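Octaprenyl-diphosphate synthase (PDB 3RMG) probably acts as a magnesium-dependent prenyltransferase of the FPP/GGPP synthase family, lengthening isoprenoid diphosphate chains. Local coordinates at residues A[9-21]-A[49-61]. Residues are numbered along the deposited sequence; the frame is centred on the assembly and turned at random.
Sequences IKTPIEAELEDFK and MMRPILVLLVARL
Ile-13 lays both of its branches over one side of helix 50-61, CD1 against Ile-53 CG2 and Leu-56 CB, CG2 against Leu-57 CD2 at 4.0 Å. This is helix packing at the periphery of the all-helical polyprenyl synthase fold: helix 14-21, near the N-terminus, crosses helix 50-61 at 131°, their axes 10.4 Å apart at closest approach. Ile-13 sits at the N-cap position, and its chi1 of 48° wedges CG1 between the backbone N and the carbonyl carbon, which places CD1 within contact of both Ile-53 and Leu-56. Ile-9 adds its CG2 methyl to the same Ile-53 CG2 at 3.9 Å, the two side chains crossing at about a right angle. One turn further along helix 14-21, Leu-17 brings CD2 obliquely onto Leu-56 CD1, 3.8 Å away, with Ile-53 CG1 on its flank. Phe-20 closes the row: CB of Pro-52 sits over one face of its ring, a CH-pi contact 3.8 Å from the centroid, while the ring also meets Phe-24. Ile-53 also touches Tyr-317, and Leu-57 touches Ala-313, both on helix 309-323, so these two bridge the N-terminal segment and the C-terminal helix.

The polar grip lies at the other end. Bent at chi2 and chi3, Arg-60 curls so that NH1 meets the Pro-12 carbonyl, and Glu-16, bent at chi2, adds a long salt bridge from OE1 at 3.5 Å. A leucine in place of Arg-60 would probably leave the Pro-12 carbonyl without this donor and the Glu-16 carboxylate without this nearby positive charge. The hydrogen bond from Arg-60 NH1 to Pro-12 O is short, 2.7 Å, but bent, with an N-H...O angle of 135°.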
loop_
_atom_site.group_PDB
_atom_site.type_symbol
_atom_site.label_atom_id
_atom_site.label_comp_id
_atom_site.label_asym_id
_atom_site.label_seq_id
_atom_site.Cartn_x
_atom_site.Cartn_y
_atom_site.Cartn_z
ATOM N N ILE A 9 14.446 10.582 29.207
ATOM C CA ILE A 9 14.178 9.972 27.913
ATOM C C ILE A 9 14.127 10.956 26.733
ATOM O O ILE A 9 14.728 10.704 25.691
ATOM C CB ILE A 9 12.855 9.194 27.935
ATOM C CG1 ILE A 9 12.948 7.967 28.846
ATOM C CG2 ILE A 9 12.455 8.788 26.518
ATOM C CD1 ILE A 9 11.564 7.331 29.116
ATOM N N LYS A 10 13.403 12.062 26.893
ATOM C CA LYS A 10 13.118 12.962 25.771
ATOM C C LYS A 10 14.045 14.158 25.693
ATOM O O LYS A 10 14.412 14.593 24.602
ATOM C CB LYS A 10 11.682 13.502 25.853
ATOM C CG LYS A 10 10.596 12.468 26.100
ATOM C CD LYS A 10 9.244 12.959 25.568
ATOM C CE LYS A 10 8.096 12.062 26.042
ATOM N NZ LYS A 10 6.833 12.282 25.273
ATOM N N THR A 11 14.412 14.709 26.843
ATOM C CA THR A 11 15.209 15.931 26.847
ATOM C C THR A 11 16.370 15.879 25.848
ATOM O O THR A 11 16.546 16.801 25.059
ATOM C CB THR A 11 15.744 16.282 28.256
ATOM O OG1 THR A 11 14.648 16.403 29.182
ATOM C CG2 THR A 11 16.501 17.600 28.195
ATOM N N PRO A 12 17.148 14.778 25.861
ATOM C CA PRO A 12 18.346 14.673 25.020
ATOM C C PRO A 12 18.013 14.662 23.539
ATOM O O PRO A 12 18.904 14.863 22.703
ATOM C CB PRO A 12 18.970 13.335 25.438
ATOM C CG PRO A 12 18.298 12.965 26.741
ATOM C CD PRO A 12 16.916 13.556 26.647
ATOM N N ILE A 13 16.739 14.452 23.214
ATOM C CA ILE A 13 16.312 14.382 21.813
ATOM C C ILE A 13 15.179 15.360 21.526
ATOM O O ILE A 13 14.502 15.283 20.495
ATOM C CB ILE A 13 15.898 12.949 21.411
ATOM C CG1 ILE A 13 14.949 12.360 22.450
ATOM C CG2 ILE A 13 17.106 12.076 21.325
ATOM C CD1 ILE A 13 14.128 11.198 21.926
ATOM N N GLU A 14 15.007 16.296 22.449
ATOM C CA GLU A 14 13.956 17.297 22.398
ATOM C C GLU A 14 13.811 17.986 21.030
ATOM O O GLU A 14 12.700 18.120 20.508
ATOM C CB GLU A 14 14.242 18.341 23.479
ATOM C CG GLU A 14 13.024 19.075 24.051
ATOM C CD GLU A 14 13.432 20.215 24.996
ATOM O OE1 GLU A 14 14.360 20.023 25.816
ATOM O OE2 GLU A 14 12.835 21.311 24.909
ATOM N N ALA A 15 14.925 18.446 20.470
ATOM C CA ALA A 15 14.904 19.232 19.235
ATOM C C ALA A 15 14.568 18.364 18.037
ATOM O O ALA A 15 13.790 18.764 17.163
ATOM C CB ALA A 15 16.259 19.974 19.011
ATOM N N GLU A 16 15.157 17.171 17.995
ATOM C CA GLU A 16 14.910 16.249 16.888
ATOM C C GLU A 16 13.514 15.632 16.982
ATOM O O GLU A 16 12.906 15.305 15.966
ATOM C CB GLU A 16 16.016 15.195 16.762
ATOM C CG GLU A 16 16.596 14.737 18.064
ATOM C CD GLU A 16 17.701 15.649 18.585
ATOM O OE1 GLU A 16 18.849 15.595 18.065
ATOM O OE2 GLU A 16 17.418 16.395 19.546
ATOM N N LEU A 17 12.990 15.520 18.194
ATOM C CA LEU A 17 11.593 15.168 18.369
ATOM C C LEU A 17 10.658 16.188 17.726
ATOM O O LEU A 17 9.598 15.835 17.203
ATOM C CB LEU A 17 11.243 15.044 19.842
ATOM C CG LEU A 17 11.197 13.612 20.356
ATOM C CD1 LEU A 17 10.907 13.613 21.841
ATOM C CD2 LEU A 17 10.161 12.795 19.581
ATOM N N GLU A 18 11.040 17.455 17.775
ATOM C CA GLU A 18 10.202 18.483 17.193
ATOM C C GLU A 18 10.315 18.389 15.689
ATOM O O GLU A 18 9.322 18.516 14.974
ATOM C CB GLU A 18 10.610 19.876 17.685
ATOM C CG GLU A 18 10.074 20.210 19.081
ATOM C CD GLU A 18 10.714 21.451 19.687
ATOM O OE1 GLU A 18 10.646 21.605 20.926
ATOM O OE2 GLU A 18 11.290 22.266 18.930
ATOM N N ASP A 19 11.533 18.164 15.208
ATOM C CA ASP A 19 11.750 18.037 13.778
ATOM C C ASP A 19 10.992 16.830 13.238
ATOM O O ASP A 19 10.478 16.861 12.129
ATOM C CB ASP A 19 13.236 17.903 13.474
ATOM C CG ASP A 19 14.011 19.149 13.841
ATOM O OD1 ASP A 19 13.358 20.165 14.137
ATOM O OD2 ASP A 19 15.261 19.116 13.828
ATOM N N PHE A 20 10.924 15.759 14.019
ATOM C CA PHE A 20 10.214 14.591 13.548
ATOM C C PHE A 20 8.715 14.842 13.473
ATOM O O PHE A 20 8.036 14.316 12.586
ATOM C CB PHE A 20 10.417 13.387 14.453
ATOM C CG PHE A 20 9.313 12.397 14.334
ATOM C CD1 PHE A 20 9.349 11.415 13.347
ATOM C CD2 PHE A 20 8.195 12.486 15.152
ATOM C CE1 PHE A 20 8.304 10.503 13.210
ATOM C CE2 PHE A 20 7.137 11.585 15.027
ATOM C CZ PHE A 20 7.189 10.592 14.051
ATOM N N LYS A 21 8.198 15.604 14.432
ATOM C CA LYS A 21 6.759 15.857 14.520
ATOM C C LYS A 21 6.288 16.732 13.362
ATOM O O LYS A 21 5.222 16.502 12.795
ATOM C CB LYS A 21 6.416 16.511 15.855
ATOM C CG LYS A 21 5.210 15.894 16.545
ATOM C CD LYS A 21 5.466 15.772 18.039
ATOM C CE LYS A 21 4.495 14.793 18.699
ATOM N NZ LYS A 21 3.126 15.362 18.883
ATOM N N MET A 49 4.919 8.856 21.262
ATOM C CA MET A 49 5.654 8.409 20.088
ATOM C C MET A 49 6.698 7.377 20.473
ATOM O O MET A 49 7.894 7.617 20.341
ATOM C CB MET A 49 6.328 9.601 19.414
ATOM C CG MET A 49 5.354 10.626 18.862
ATOM S SD MET A 49 5.870 12.306 19.247
ATOM C CE MET A 49 5.844 12.267 21.046
ATOM N N MET A 50 6.235 6.226 20.940
ATOM C CA MET A 50 7.114 5.186 21.431
ATOM C C MET A 50 8.188 4.786 20.409
ATOM O O MET A 50 9.365 4.630 20.757
ATOM C CB MET A 50 6.291 3.971 21.846
ATOM C CG MET A 50 6.618 3.464 23.242
ATOM S SD MET A 50 6.367 4.753 24.488
ATOM C CE MET A 50 4.638 5.150 24.216
ATOM N N ARG A 51 7.794 4.637 19.148
ATOM C CA ARG A 51 8.733 4.191 18.117
ATOM C C ARG A 51 9.656 5.302 17.606
ATOM O O ARG A 51 10.850 5.084 17.456
ATOM C CB ARG A 51 8.002 3.500 16.955
ATOM C CG ARG A 51 7.383 2.167 17.325
ATOM C CD ARG A 51 6.322 1.726 16.297
ATOM N NE ARG A 51 5.525 0.632 16.829
ATOM C CZ ARG A 51 4.321 0.771 17.376
ATOM N NH1 ARG A 51 3.747 1.966 17.433
ATOM N NH2 ARG A 51 3.682 -0.294 17.843
ATOM N N PRO A 52 9.102 6.490 17.313
ATOM C CA PRO A 52 9.963 7.616 16.946
ATOM C C PRO A 52 11.010 7.927 18.009
ATOM O O PRO A 52 12.161 8.209 17.671
ATOM C CB PRO A 52 8.971 8.769 16.788
ATOM C CG PRO A 52 7.746 8.088 16.287
ATOM C CD PRO A 52 7.682 6.813 17.108
ATOM N N ILE A 53 10.642 7.855 19.283
ATOM C CA ILE A 53 11.643 8.066 20.331
ATOM C C ILE A 53 12.755 7.011 20.245
ATOM O O ILE A 53 13.933 7.318 20.411
ATOM C CB ILE A 53 11.019 8.096 21.733
ATOM C CG1 ILE A 53 10.301 9.430 21.966
ATOM C CG2 ILE A 53 12.079 7.900 22.779
ATOM C CD1 ILE A 53 9.291 9.387 23.108
ATOM N N LEU A 54 12.386 5.768 19.964
ATOM C CA LEU A 54 13.387 4.727 19.781
ATOM C C LEU A 54 14.335 5.047 18.607
ATOM O O LEU A 54 15.549 4.891 18.719
ATOM C CB LEU A 54 12.721 3.371 19.555
ATOM C CG LEU A 54 13.652 2.167 19.545
ATOM C CD1 LEU A 54 14.454 2.157 20.839
ATOM C CD2 LEU A 54 12.879 0.863 19.373
ATOM N N VAL A 55 13.780 5.465 17.474
ATOM C CA VAL A 55 14.604 5.749 16.309
ATOM C C VAL A 55 15.638 6.822 16.651
ATOM O O VAL A 55 16.815 6.684 16.327
ATOM C CB VAL A 55 13.755 6.246 15.115
ATOM C CG1 VAL A 55 14.677 6.677 13.960
ATOM C CG2 VAL A 55 12.753 5.165 14.665
ATOM N N LEU A 56 15.185 7.884 17.315
ATOM C CA LEU A 56 16.055 8.995 17.666
ATOM C C LEU A 56 17.118 8.571 18.666
ATOM O O LEU A 56 18.308 8.850 18.459
ATOM C CB LEU A 56 15.245 10.195 18.181
ATOM C CG LEU A 56 14.166 10.653 17.191
ATOM C CD1 LEU A 56 13.339 11.779 17.736
ATOM C CD2 LEU A 56 14.791 11.048 15.862
ATOM N N LEU A 57 16.716 7.893 19.744
ATOM C CA LEU A 57 17.715 7.478 20.738
ATOM C C LEU A 57 18.786 6.571 20.128
ATOM O O LEU A 57 19.980 6.785 20.359
ATOM C CB LEU A 57 17.083 6.836 21.977
ATOM C CG LEU A 57 16.213 7.712 22.890
ATOM C CD1 LEU A 57 15.511 6.883 23.903
ATOM C CD2 LEU A 57 17.014 8.804 23.582
ATOM N N VAL A 58 18.381 5.565 19.348
ATOM C CA VAL A 58 19.362 4.626 18.753
ATOM C C VAL A 58 20.360 5.352 17.857
ATOM O O VAL A 58 21.548 5.060 17.881
ATOM C CB VAL A 58 18.670 3.481 17.940
ATOM C CG1 VAL A 58 19.680 2.743 17.024
ATOM C CG2 VAL A 58 18.029 2.517 18.867
ATOM N N ALA A 59 19.877 6.289 17.053
ATOM C CA ALA A 59 20.771 7.033 16.163
ATOM C C ALA A 59 21.781 7.826 16.982
ATOM O O ALA A 59 22.976 7.886 16.646
ATOM C CB ALA A 59 19.982 7.955 15.224
ATOM N N ARG A 60 21.301 8.405 18.079
ATOM C CA ARG A 60 22.160 9.196 18.954
ATOM C C ARG A 60 23.201 8.337 19.680
ATOM O O ARG A 60 24.206 8.858 20.171
ATOM C CB ARG A 60 21.334 10.043 19.930
ATOM C CG ARG A 60 20.678 11.277 19.266
ATOM C CD ARG A 60 21.684 12.379 18.910
ATOM N NE ARG A 60 22.379 12.847 20.106
ATOM C CZ ARG A 60 21.864 13.724 20.965
ATOM N NH1 ARG A 60 20.658 14.246 20.751
ATOM N NH2 ARG A 60 22.556 14.085 22.041
ATOM N N LEU A 61 22.997 7.022 19.729
ATOM C CA LEU A 61 24.081 6.156 20.202
ATOM C C LEU A 61 25.316 6.311 19.317
ATOM O O LEU A 61 26.433 6.194 19.793
ATOM C CB LEU A 61 23.672 4.685 20.236
ATOM C CG LEU A 61 22.757 4.218 21.359
ATOM C CD1 LEU A 61 22.416 2.752 21.157
ATOM C CD2 LEU A 61 23.430 4.446 22.711
#